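Local atomic coordinates of MccB protein (Escherichia coli, PDB entry 6OM4), a protein that takes part in making the nucleotide antibiotic microcin C7, binding ATP and the N-formylated precursor peptide MccA in an E1-like, ThiF-family fold. Residues 243-247 with 297-302; 319-323 with 334-339; 25-29 with 71-77. All blocks are in the same frame, centred on the assembly; numbering follows the deposited sequence.

Contact 1 of 3, residues 243-247 with 297-302; sequences IAVFG and VAAALC
Ala244 and Phe246 on strand 243-250 face Ala298, Leu301 and Cys302 on helix 292-311, a helix-on-sheet layer of the Rossmann-like ThiF fold. Strand and helix segments run nearly parallel, 19° between their directions, with axes 7.1 Å apart. No hydrogen bond crosses here, since the backbone of each partner is engaged in its own secondary structure; Ala244, Val245 and Phe246 pair with the neighbouring strands 321-326 and 234-240.

Small residues set the spacing at one end. The methyls of Ala244 and Ala298 meet CB to CB at 4.0 Å, and CG1 of Val297 closes over Ala244 from the margin. Ala298 CB also lies 3.6 Å from Val245 O, so its methyl packs against the strand backbone as well as against Ala244; alanine suits so close an approach of helix and strand. Ala298 also touches Ile126 of helix 125-136, which follows the glycine-rich nucleotide loop.

Aromatic contact takes over at the other end. Phe246 has its CG between the backbone N and the carbonyl carbon (chi1 70°), which turns one face of the ring to Leu301. There Leu301 CB forms a CH-pi contact 6° off the ring normal, 3.6 Å from the centroid, while its CD1 reaches Phe246 CE1 at 3.6 Å.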
ATOM      1  N   ILE A 243       2.153 -17.383   4.160  1.00 12.68           N
ATOM      2  CA  ILE A 243       3.011 -16.224   3.919  1.00 12.92           C
ATOM      3  C   ILE A 243       2.238 -15.164   3.148  1.00 13.24           C
ATOM      4  O   ILE A 243       1.822 -15.387   2.017  1.00 13.91           O
ATOM      5  CB  ILE A 243       4.293 -16.588   3.152  1.00 14.22           C
ATOM      6  CG1 ILE A 243       5.144 -17.615   3.898  1.00 15.51           C
ATOM      7  CG2 ILE A 243       5.074 -15.330   2.850  1.00 15.87           C
ATOM      8  CD1 ILE A 243       6.326 -18.101   3.063  1.00 15.99           C
ATOM      9  N   ALA A 244       2.137 -13.973   3.738  1.00 11.91           N
ATOM     10  CA  ALA A 244       1.530 -12.810   3.072  1.00 12.38           C
ATOM     11  C   ALA A 244       2.543 -12.261   2.062  1.00 13.32           C
ATOM     12  O   ALA A 244       3.709 -12.154   2.412  1.00 14.11           O
ATOM     13  CB  ALA A 244       1.194 -11.773   4.106  1.00 12.61           C
ATOM     14  N   VAL A 245       2.105 -11.983   0.840  1.00 13.65           N
ATOM     15  CA  VAL A 245       3.005 -11.464  -0.211  1.00 15.41           C
ATOM     16  C   VAL A 245       2.448 -10.164  -0.787  1.00 15.40           C
ATOM     17  O   VAL A 245       1.274 -10.076  -1.125  1.00 16.07           O
ATOM     18  CB  VAL A 245       3.246 -12.500  -1.320  1.00 16.53           C
ATOM     19  CG1 VAL A 245       4.097 -11.902  -2.457  1.00 18.29           C
ATOM     20  CG2 VAL A 245       3.897 -13.749  -0.754  1.00 17.79           C
ATOM     21  N   PHE A 246       3.324  -9.157  -0.979  1.00 14.43           N
ATOM     22  CA  PHE A 246       2.887  -8.012  -1.781  1.00 15.30           C
ATOM     23  C   PHE A 246       4.084  -7.560  -2.576  1.00 14.50           C
ATOM     24  O   PHE A 246       5.211  -7.775  -2.169  1.00 16.19           O
ATOM     25  CB  PHE A 246       2.298  -6.849  -0.961  1.00 16.18           C
ATOM     26  CG  PHE A 246       3.260  -6.060  -0.108  1.00 18.00           C
ATOM     27  CD1 PHE A 246       3.848  -6.617   1.015  1.00 16.65           C
ATOM     28  CD2 PHE A 246       3.586  -4.744  -0.408  1.00 17.97           C
ATOM     29  CE1 PHE A 246       4.698  -5.878   1.828  1.00 17.34           C
ATOM     30  CE2 PHE A 246       4.473  -4.023   0.371  1.00 18.36           C
ATOM     31  CZ  PHE A 246       5.033  -4.586   1.493  1.00 18.43           C
ATOM     32  N   GLY A 247       3.773  -6.952  -3.706  1.00 15.52           N
ATOM     33  CA  GLY A 247       4.760  -6.678  -4.709  1.00 16.51           C
ATOM     34  C   GLY A 247       4.892  -7.801  -5.726  1.00 16.58           C
ATOM     35  O   GLY A 247       4.354  -8.918  -5.594  1.00 17.63           O
ATOM     36  N   VAL A 297      -2.968  -8.729   5.971  1.00 12.45           N
ATOM     37  CA  VAL A 297      -1.632  -8.110   5.975  1.00 12.98           C
ATOM     38  C   VAL A 297      -1.219  -7.768   4.548  1.00 13.62           C
ATOM     39  O   VAL A 297      -0.719  -6.663   4.251  1.00 12.09           O
ATOM     40  CB  VAL A 297      -0.592  -9.043   6.637  1.00 13.19           C
ATOM     41  CG1 VAL A 297       0.831  -8.601   6.358  1.00 14.78           C
ATOM     42  CG2 VAL A 297      -0.811  -9.156   8.146  1.00 13.92           C
ATOM     43  N   ALA A 298      -1.375  -8.743   3.649  1.00 13.40           N
ATOM     44  CA  ALA A 298      -0.981  -8.571   2.265  1.00 13.74           C
ATOM     45  C   ALA A 298      -1.760  -7.435   1.628  1.00 13.20           C
ATOM     46  O   ALA A 298      -1.197  -6.555   0.904  1.00 13.22           O
ATOM     47  CB  ALA A 298      -1.182  -9.836   1.472  1.00 14.44           C
ATOM     48  N   ALA A 299      -3.077  -7.496   1.838  1.00 11.92           N
ATOM     49  CA  ALA A 299      -3.962  -6.480   1.294  1.00 12.57           C
ATOM     50  C   ALA A 299      -3.592  -5.094   1.828  1.00 12.46           C
ATOM     51  O   ALA A 299      -3.527  -4.134   1.069  1.00 12.22           O
ATOM     52  CB  ALA A 299      -5.412  -6.795   1.584  1.00 12.96           C
ATOM     53  N   ALA A 300      -3.342  -4.984   3.132  1.00 12.27           N
ATOM     54  CA  ALA A 300      -3.065  -3.700   3.767  1.00 13.09           C
ATOM     55  C   ALA A 300      -1.815  -3.072   3.149  1.00 13.02           C
ATOM     56  O   ALA A 300      -1.828  -1.895   2.753  1.00 12.65           O
ATOM     57  CB  ALA A 300      -2.871  -3.872   5.244  1.00 13.50           C
ATOM     58  N   LEU A 301      -0.729  -3.849   3.077  1.00 13.34           N
ATOM     59  CA  LEU A 301       0.495  -3.289   2.593  1.00 14.03           C
ATOM     60  C   LEU A 301       0.427  -3.014   1.083  1.00 14.38           C
ATOM     61  O   LEU A 301       1.066  -2.037   0.621  1.00 15.24           O
ATOM     62  CB  LEU A 301       1.643  -4.219   2.974  1.00 15.36           C
ATOM     63  CG  LEU A 301       1.925  -4.223   4.467  1.00 15.97           C
ATOM     64  CD1 LEU A 301       2.826  -5.387   4.866  1.00 18.25           C
ATOM     65  CD2 LEU A 301       2.531  -2.869   4.860  1.00 17.87           C
ATOM     66  N   CYS A 302      -0.370  -3.780   0.334  1.00 14.12           N
ATOM     67  CA  CYS A 302      -0.644  -3.498  -1.070  1.00 14.87           C
ATOM     68  C   CYS A 302      -1.341  -2.128  -1.206  1.00 14.73           C
ATOM     69  O   CYS A 302      -0.944  -1.274  -2.009  1.00 14.68           O
ATOM     70  CB  CYS A 302      -1.503  -4.629  -1.648  1.00 16.07           C
ATOM     71  SG  CYS A 302      -1.990  -4.328  -3.373  1.00 17.81           S
TER

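Contact 2 of 3, residues 319-323 with 334-339; sequences LNKRI and SQNMGR
Arg322 and Gln335 form the hydrogen-bonded pair between two non-hydrogen-bonded ones, near the open end of the antiparallel hairpin, and are joined through both backbone and side chain. Arg322 N donates to Gln335 O at 3.0 Å, in the carbonyl plane, and Gln335 N returns a nearly straight bond to Arg322 O at 2.8 Å. Their side chains then run side by side. With CG anti to its backbone N (chi1 178°) and the chain extended to NE, Arg322 brings NH1 to Gln335 OE1 at 2.9 Å; the oxygen lies in the guanidinium plane, at its edge. OE1 thus helps hold the guanidinium in place, while NH1 and NH2 also donate to the backbone of the bound peptide, as does Gln335 NE2. Arginine offers several N-H groups at the end of a long arm; glutamine adds both an acceptor for Arg322 and a donor for the peptide. Met337 supports that arm with an apolar contact, its CE 3.7 Å from Arg322 CD.

On the opposite face, Ser334 OG rests against Ile323 CG1 and the aliphatic part of Lys321.

Beyond the paired strands, Asn320 O accepts from Met337 N at 2.8 Å, the donor standing above the carbonyl plane, and from a water. Asn320 OD1 takes a hydrogen bond from Gly256 N and another from a second water, which in turn accepts from Arg339 N. Asn336 OD1 receives Gly338 N at 2.8 Å, closing an Asx turn that carries the chain toward Arg339, near the zinc-binding cysteines Cys260 and Cys346. The whole is an edge beta hairpin of the large mixed sheet, with Arg322 and Gln335 forming part of the peptide-binding site.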
ATOM      1  N   LEU A 319       8.519  -1.368  -4.767  1.00 15.13           N
ATOM      2  CA  LEU A 319       9.300  -1.113  -5.999  1.00 16.98           C
ATOM      3  C   LEU A 319      10.445  -2.142  -6.059  1.00 16.08           C
ATOM      4  O   LEU A 319      11.267  -2.221  -5.118  1.00 16.82           O
ATOM      5  CB  LEU A 319       9.897   0.298  -5.940  1.00 18.88           C
ATOM      6  CG  LEU A 319       9.167   1.485  -6.556  1.00 24.40           C
ATOM      7  CD1 LEU A 319       7.701   1.305  -6.806  1.00 25.01           C
ATOM      8  CD2 LEU A 319       9.435   2.739  -5.757  1.00 25.05           C
ATOM      9  N   ASN A 320      10.537  -2.899  -7.153  1.00 16.27           N
ATOM     10  CA  ASN A 320      11.687  -3.796  -7.405  1.00 16.69           C
ATOM     11  C   ASN A 320      11.738  -4.947  -6.395  1.00 17.02           C
ATOM     12  O   ASN A 320      12.803  -5.556  -6.219  1.00 19.06           O
ATOM     13  CB  ASN A 320      13.021  -3.029  -7.362  1.00 17.37           C
ATOM     14  CG  ASN A 320      13.096  -1.958  -8.420  1.00 17.19           C
ATOM     15  OD1 ASN A 320      12.970  -2.286  -9.600  1.00 15.90           O
ATOM     16  ND2 ASN A 320      13.287  -0.702  -8.005  1.00 18.08           N
ATOM     17  N   LYS A 321      10.612  -5.291  -5.740  1.00 14.93           N
ATOM     18  CA  LYS A 321      10.647  -6.263  -4.639  1.00 16.24           C
ATOM     19  C   LYS A 321       9.322  -7.039  -4.577  1.00 15.57           C
ATOM     20  O   LYS A 321       8.278  -6.478  -4.742  1.00 16.36           O
ATOM     21  CB  LYS A 321      10.915  -5.576  -3.291  1.00 17.40           C
ATOM     22  CG  LYS A 321      12.319  -4.986  -3.160  1.00 20.11           C
ATOM     23  CD  LYS A 321      12.615  -4.376  -1.832  1.00 23.12           C
ATOM     24  CE  LYS A 321      13.865  -3.525  -1.917  1.00 27.68           C
ATOM     25  NZ  LYS A 321      14.377  -3.246  -0.564  1.00 32.95           N
ATOM     26  N   ARG A 322       9.406  -8.338  -4.298  1.00 15.15           N
ATOM     27  CA  ARG A 322       8.242  -9.126  -3.941  1.00 15.85           C
ATOM     28  C   ARG A 322       8.467  -9.523  -2.485  1.00 15.71           C
ATOM     29  O   ARG A 322       9.462 -10.227  -2.235  1.00 15.45           O
ATOM     30  CB  ARG A 322       8.148 -10.355  -4.834  1.00 17.14           C
ATOM     31  CG  ARG A 322       6.999 -11.311  -4.534  1.00 17.25           C
ATOM     32  CD  ARG A 322       6.782 -12.249  -5.710  1.00 17.49           C
ATOM     33  NE  ARG A 322       5.700 -13.224  -5.521  1.00 17.95           N
ATOM     34  CZ  ARG A 322       5.857 -14.459  -5.043  1.00 18.68           C
ATOM     35  NH1 ARG A 322       7.072 -14.924  -4.792  1.00 15.83           N
ATOM     36  NH2 ARG A 322       4.778 -15.230  -4.871  1.00 15.61           N
ATOM     37  N   ILE A 323       7.635  -8.983  -1.565  1.00 15.27           N
ATOM     38  CA  ILE A 323       7.903  -9.014  -0.146  1.00 13.02           C
ATOM     39  C   ILE A 323       6.994 -10.059   0.528  1.00 14.63           C
ATOM     40  O   ILE A 323       5.803 -10.036   0.313  1.00 15.28           O
ATOM     41  CB  ILE A 323       7.715  -7.613   0.473  1.00 14.54           C
ATOM     42  CG1 ILE A 323       8.622  -6.581  -0.209  1.00 16.64           C
ATOM     43  CG2 ILE A 323       7.908  -7.634   1.981  1.00 16.35           C
ATOM     44  CD1 ILE A 323       8.241  -5.144  -0.022  1.00 17.31           C
ATOM     45  N   SER A 334      12.477  -9.967   1.291  1.00 20.54           N
ATOM     46  CA  SER A 334      12.227  -9.395  -0.045  1.00 23.36           C
ATOM     47  C   SER A 334      12.944 -10.258  -1.087  1.00 22.51           C
ATOM     48  O   SER A 334      14.125 -10.576  -0.904  1.00 25.91           O
ATOM     49  CB  SER A 334      12.726  -7.955  -0.163  1.00 25.64           C
ATOM     50  OG  SER A 334      12.199  -7.164   0.885  1.00 35.62           O
ATOM     51  N   GLN A 335      12.239 -10.631  -2.149  1.00 20.22           N
ATOM     52  CA  GLN A 335      12.864 -11.171  -3.342  1.00 19.85           C
ATOM     53  C   GLN A 335      13.178  -9.987  -4.261  1.00 21.00           C
ATOM     54  O   GLN A 335      12.309  -9.173  -4.571  1.00 19.21           O
ATOM     55  CB  GLN A 335      11.968 -12.164  -4.072  1.00 21.44           C
ATOM     56  CG  GLN A 335      11.633 -13.426  -3.297  1.00 22.70           C
ATOM     57  CD  GLN A 335      10.523 -14.205  -3.973  1.00 22.73           C
ATOM     58  OE1 GLN A 335       9.718 -13.678  -4.737  1.00 21.76           O
ATOM     59  NE2 GLN A 335      10.489 -15.503  -3.717  1.00 22.79           N
ATOM     60  N   ASN A 336      14.413  -9.934  -4.740  1.00 19.83           N
ATOM     61  CA  ASN A 336      14.854  -8.873  -5.596  1.00 22.17           C
ATOM     62  C   ASN A 336      14.187  -9.040  -6.961  1.00 21.44           C
ATOM     63  O   ASN A 336      14.366 -10.060  -7.609  1.00 22.08           O
ATOM     64  CB  ASN A 336      16.377  -8.935  -5.639  1.00 25.44           C
ATOM     65  CG  ASN A 336      17.017  -7.861  -6.487  1.00 31.53           C
ATOM     66  OD1 ASN A 336      16.346  -7.140  -7.215  1.00 34.48           O
ATOM     67  ND2 ASN A 336      18.334  -7.765  -6.403  1.00 31.98           N
ATOM     68  N   MET A 337      13.407  -8.042  -7.388  1.00 19.97           N
ATOM     69  CA  MET A 337      12.877  -7.984  -8.751  1.00 19.11           C
ATOM     70  C   MET A 337      13.293  -6.662  -9.428  1.00 19.11           C
ATOM     71  O   MET A 337      12.488  -5.988 -10.079  1.00 19.60           O
ATOM     72  CB  MET A 337      11.356  -8.132  -8.743  1.00 20.69           C
ATOM     73  CG  MET A 337      10.885  -9.523  -8.295  1.00 22.25           C
ATOM     74  SD  MET A 337       9.160  -9.816  -8.664  1.00 22.91           S
ATOM     75  CE  MET A 337       9.132 -11.601  -8.551  1.00 25.75           C
ATOM     76  N   GLY A 338      14.559  -6.276  -9.253  1.00 20.42           N
ATOM     77  CA  GLY A 338      15.130  -5.136  -9.975  1.00 20.77           C
ATOM     78  C   GLY A 338      15.234  -5.397 -11.474  1.00 20.30           C
ATOM     79  O   GLY A 338      15.185  -6.538 -11.942  1.00 20.54           O
ATOM     80  N   ARG A 339      15.371  -4.314 -12.237  1.00 19.95           N
ATOM     81  CA  ARG A 339      15.361  -4.384 -13.692  1.00 21.51           C
ATOM     82  C   ARG A 339      16.565  -5.188 -14.173  1.00 22.15           C
ATOM     83  O   ARG A 339      17.665  -4.977 -13.670  1.00 22.96           O
ATOM     84  CB  ARG A 339      15.443  -2.998 -14.327  1.00 24.81           C
ATOM     85  CG  ARG A 339      14.106  -2.303 -14.484  1.00 33.38           C
ATOM     86  CD  ARG A 339      14.132  -1.231 -15.556  1.00 37.00           C
ATOM     87  NE  ARG A 339      14.034  -1.786 -16.900  1.00 40.96           N
ATOM     88  CZ  ARG A 339      13.797  -1.045 -17.967  1.00 38.82           C
ATOM     89  NH1 ARG A 339      13.878   0.261 -17.850  1.00 39.75           N
ATOM     90  NH2 ARG A 339      13.473  -1.588 -19.128  1.00 35.90           N
TER
HETATM   91  O   HOH W   1      15.258  -1.757 -10.876  1.00 23.67           O
HETATM   92  O   HOH W   2      15.172  -4.983  -5.048  1.00 31.92           O

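Contact 3 of 3, residues 25-29 with 71-77; sequences KEQYV and FLKENFF
Gln27 and Asn75 turn toward each other through similar first torsions, chi1 -61° and -68°, each CG lying anti to its own carbonyl carbon. A further bend at chi2 of Gln27 folds its amide back, so that NE2 donates to Lys25 O at 3.2 Å while lying 3.2 Å from Asn75 OD1. The two amide planes are 30° apart. Asn75 is fixed from the helix side: its ND2 donates to Phe71 O at 2.9 Å and sits over the face of the Phe71 ring, while its CB covers the centre of one face of Phe77. A short amide side chain suits this place, reaching back to the last helical turn yet fitting between two rings.

The aromatic groups receive the chain of 25-29. Phe71 presents CZ to Gln27 CB at 3.6 Å and to Val29 CG2 at 4.0 Å, joining the aliphatic base of one residue to a methyl branch of the other. Phe77 brings its CZ within 3.4 Å of Lys25 O. Lysine suits this central place: its long aliphatic chain crosses the end of the helix, CE meeting the edge of the Phe76 ring, and the charged end continues to a cation-pi contact with Tyr102.

Phe76, with positive phi and Phe76 N and Phe77 N bonded back into the last turn, makes a Schellman motif, which ends helix 62-74 beside Lys25, while Phe71 and Asn75 pack on strand 27-29, an outer strand of a small antiparallel sheet.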
ATOM      1  N   LYS A  25      10.173   7.946  12.760  1.00 16.68           N
ATOM      2  CA  LYS A  25      11.000   9.149  13.055  1.00 17.07           C
ATOM      3  C   LYS A  25      11.152   9.416  14.563  1.00 16.25           C
ATOM      4  O   LYS A  25      11.735  10.423  14.961  1.00 16.02           O
ATOM      5  CB  LYS A  25      10.404  10.360  12.338  1.00 21.10           C
ATOM      6  CG  LYS A  25      10.652  10.302  10.839  1.00 23.78           C
ATOM      7  CD  LYS A  25       9.901  11.340  10.088  1.00 24.40           C
ATOM      8  CE  LYS A  25       9.641  10.968   8.655  1.00 27.86           C
ATOM      9  NZ  LYS A  25       8.530   9.996   8.565  1.00 25.77           N
ATOM     10  N   GLU A  26      10.688   8.495  15.406  1.00 15.65           N
ATOM     11  CA  GLU A  26      10.882   8.663  16.858  1.00 15.72           C
ATOM     12  C   GLU A  26      12.372   8.827  17.160  1.00 16.48           C
ATOM     13  O   GLU A  26      13.196   8.109  16.617  1.00 16.07           O
ATOM     14  CB  GLU A  26      10.304   7.443  17.586  1.00 15.77           C
ATOM     15  CG  GLU A  26      10.634   7.363  19.071  1.00 15.79           C
ATOM     16  CD  GLU A  26      10.589   5.939  19.618  1.00 16.67           C
ATOM     17  OE1 GLU A  26       9.558   5.634  20.232  1.00 18.08           O
ATOM     18  OE2 GLU A  26      11.557   5.152  19.380  1.00 16.09           O
ATOM     19  N   GLN A  27      12.705   9.823  17.973  1.00 17.13           N
ATOM     20  CA  GLN A  27      14.092  10.080  18.355  1.00 17.04           C
ATOM     21  C   GLN A  27      14.289   9.896  19.854  1.00 16.38           C
ATOM     22  O   GLN A  27      13.562  10.474  20.676  1.00 15.60           O
ATOM     23  CB  GLN A  27      14.433  11.519  18.027  1.00 17.22           C
ATOM     24  CG  GLN A  27      14.301  11.838  16.552  1.00 18.15           C
ATOM     25  CD  GLN A  27      15.311  11.052  15.760  1.00 21.41           C
ATOM     26  OE1 GLN A  27      16.466  10.914  16.173  1.00 24.47           O
ATOM     27  NE2 GLN A  27      14.885  10.534  14.616  1.00 23.34           N
ATOM     28  N   TYR A  28      15.314   9.113  20.209  1.00 16.93           N
ATOM     29  CA  TYR A  28      15.785   9.056  21.556  1.00 17.46           C
ATOM     30  C   TYR A  28      16.884  10.107  21.714  1.00 18.08           C
ATOM     31  O   TYR A  28      17.898  10.070  20.981  1.00 19.24           O
ATOM     32  CB  TYR A  28      16.285   7.651  21.913  1.00 17.64           C
ATOM     33  CG  TYR A  28      16.922   7.530  23.279  1.00 20.25           C
ATOM     34  CD1 TYR A  28      16.218   7.802  24.440  1.00 21.27           C
ATOM     35  CD2 TYR A  28      18.246   7.126  23.420  1.00 25.65           C
ATOM     36  CE1 TYR A  28      16.797   7.710  25.699  1.00 21.14           C
ATOM     37  CE2 TYR A  28      18.838   7.016  24.671  1.00 26.62           C
ATOM     38  CZ  TYR A  28      18.111   7.303  25.812  1.00 26.76           C
ATOM     39  OH  TYR A  28      18.684   7.180  27.053  1.00 30.68           O
ATOM     40  N   VAL A  29      16.702  10.975  22.712  1.00 17.70           N
ATOM     41  CA  VAL A  29      17.663  12.018  23.070  1.00 19.61           C
ATOM     42  C   VAL A  29      18.217  11.702  24.450  1.00 19.38           C
ATOM     43  O   VAL A  29      17.542  11.845  25.430  1.00 19.51           O
ATOM     44  CB  VAL A  29      16.957  13.388  23.039  1.00 19.33           C
ATOM     45  CG1 VAL A  29      17.935  14.532  23.230  1.00 20.26           C
ATOM     46  CG2 VAL A  29      16.222  13.559  21.733  1.00 19.45           C
ATOM     47  N   PHE A  71      16.225  20.182  14.586  1.00 14.04           N
ATOM     48  CA  PHE A  71      15.865  18.840  15.002  1.00 15.06           C
ATOM     49  C   PHE A  71      14.366  18.578  14.765  1.00 15.83           C
ATOM     50  O   PHE A  71      13.989  17.549  14.211  1.00 15.85           O
ATOM     51  CB  PHE A  71      16.253  18.637  16.466  1.00 16.69           C
ATOM     52  CG  PHE A  71      15.722  17.384  17.118  1.00 18.84           C
ATOM     53  CD1 PHE A  71      14.419  17.328  17.590  1.00 19.15           C
ATOM     54  CD2 PHE A  71      16.537  16.278  17.273  1.00 21.83           C
ATOM     55  CE1 PHE A  71      13.910  16.167  18.155  1.00 21.80           C
ATOM     56  CE2 PHE A  71      16.050  15.128  17.880  1.00 21.45           C
ATOM     57  CZ  PHE A  71      14.743  15.076  18.320  1.00 21.37           C
ATOM     58  N   LEU A  72      13.513  19.485  15.235  1.00 14.94           N
ATOM     59  CA  LEU A  72      12.060  19.326  15.048  1.00 15.82           C
ATOM     60  C   LEU A  72      11.682  19.359  13.563  1.00 16.00           C
ATOM     61  O   LEU A  72      10.825  18.604  13.116  1.00 16.35           O
ATOM     62  CB  LEU A  72      11.346  20.408  15.849  1.00 15.43           C
ATOM     63  CG  LEU A  72      11.442  20.235  17.366  1.00 15.68           C
ATOM     64  CD1 LEU A  72      10.979  21.492  18.093  1.00 16.46           C
ATOM     65  CD2 LEU A  72      10.581  19.075  17.800  1.00 15.48           C
ATOM     66  N   LYS A  73      12.296  20.251  12.786  1.00 15.48           N
ATOM     67  CA  LYS A  73      12.028  20.384  11.375  1.00 18.88           C
ATOM     68  C   LYS A  73      12.433  19.137  10.584  1.00 18.47           C
ATOM     69  O   LYS A  73      11.705  18.711   9.670  1.00 17.57           O
ATOM     70  CB  LYS A  73      12.827  21.551  10.782  1.00 22.49           C
ATOM     71  CG  LYS A  73      12.273  22.946  10.984  1.00 27.30           C
ATOM     72  CD  LYS A  73      12.992  23.936  10.053  1.00 32.35           C
ATOM     73  CE  LYS A  73      12.192  24.275   8.817  1.00 34.66           C
ATOM     74  NZ  LYS A  73      11.521  23.080   8.263  1.00 37.88           N
ATOM     75  N   GLU A  74      13.645  18.615  10.830  1.00 18.01           N
ATOM     76  CA  GLU A  74      14.185  17.545   9.979  1.00 18.95           C
ATOM     77  C   GLU A  74      13.417  16.236  10.207  1.00 17.48           C
ATOM     78  O   GLU A  74      13.508  15.329   9.387  1.00 18.88           O
ATOM     79  CB  GLU A  74      15.692  17.409  10.202  1.00 19.56           C
ATOM     80  CG  GLU A  74      16.056  16.709  11.498  1.00 21.19           C
ATOM     81  CD  GLU A  74      17.538  16.732  11.843  1.00 25.08           C
ATOM     82  OE1 GLU A  74      18.326  17.276  11.043  1.00 24.22           O
ATOM     83  OE2 GLU A  74      17.901  16.237  12.960  1.00 29.21           O
ATOM     84  N   ASN A  75      12.669  16.152  11.308  1.00 16.66           N
ATOM     85  CA  ASN A  75      11.795  15.006  11.573  1.00 14.77           C
ATOM     86  C   ASN A  75      10.323  15.296  11.203  1.00 15.31           C
ATOM     87  O   ASN A  75       9.474  14.454  11.461  1.00 15.48           O
ATOM     88  CB  ASN A  75      11.953  14.579  13.027  1.00 16.16           C
ATOM     89  CG  ASN A  75      13.321  13.985  13.286  1.00 17.38           C
ATOM     90  OD1 ASN A  75      13.624  12.895  12.808  1.00 19.87           O
ATOM     91  ND2 ASN A  75      14.138  14.690  14.030  1.00 16.47           N
ATOM     92  N   PHE A  76      10.025  16.471  10.632  1.00 13.96           N
ATOM     93  CA  PHE A  76       8.634  16.907  10.313  1.00 15.10           C
ATOM     94  C   PHE A  76       7.754  16.956  11.566  1.00 14.52           C
ATOM     95  O   PHE A  76       6.512  16.895  11.473  1.00 14.18           O
ATOM     96  CB  PHE A  76       8.036  16.068   9.171  1.00 17.48           C
ATOM     97  CG  PHE A  76       9.019  15.885   8.052  1.00 18.85           C
ATOM     98  CD1 PHE A  76       9.493  16.991   7.368  1.00 21.40           C
ATOM     99  CD2 PHE A  76       9.509  14.647   7.748  1.00 20.73           C
ATOM    100  CE1 PHE A  76      10.446  16.844   6.379  1.00 24.39           C
ATOM    101  CE2 PHE A  76      10.419  14.490   6.715  1.00 25.11           C
ATOM    102  CZ  PHE A  76      10.911  15.599   6.064  1.00 23.71           C
ATOM    103  N   PHE A  77       8.365  17.228  12.737  1.00 13.99           N
ATOM    104  CA  PHE A  77       7.612  17.440  13.970  1.00 13.15           C
ATOM    105  C   PHE A  77       6.995  18.841  13.990  1.00 13.24           C
ATOM    106  O   PHE A  77       5.901  19.051  14.527  1.00 13.72           O
ATOM    107  CB  PHE A  77       8.502  17.197  15.176  1.00 13.37           C
ATOM    108  CG  PHE A  77       9.037  15.792  15.317  1.00 13.69           C
ATOM    109  CD1 PHE A  77       8.380  14.700  14.780  1.00 14.47           C
ATOM    110  CD2 PHE A  77      10.161  15.575  16.089  1.00 13.88           C
ATOM    111  CE1 PHE A  77       8.859  13.415  14.983  1.00 15.56           C
ATOM    112  CE2 PHE A  77      10.642  14.288  16.289  1.00 14.90           C
ATOM    113  CZ  PHE A  77       9.988  13.210  15.744  1.00 14.10           C
TER

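Overall arrangement
From the N terminus, contact 3 comes first, closing a largely helical loop of 41 residues between 25-29 and 71-77 and tying the small three-stranded sheet to the end of helix 62-74. The chain then enters the ThiF-family region, where contact 1 closes a 49-residue excursion by bringing helix 292-311 back onto strand 243-250. Contact 2 follows with a tight hairpin, only 10 residues between its segments. The three loops are in series; none encloses or crosses another. Contacts 1 and 2 meet on neighbouring strands of one mixed sheet, Val245 packing on Arg322, whereas contact 3 lies about 15 Å from contact 1 at the nearest atoms.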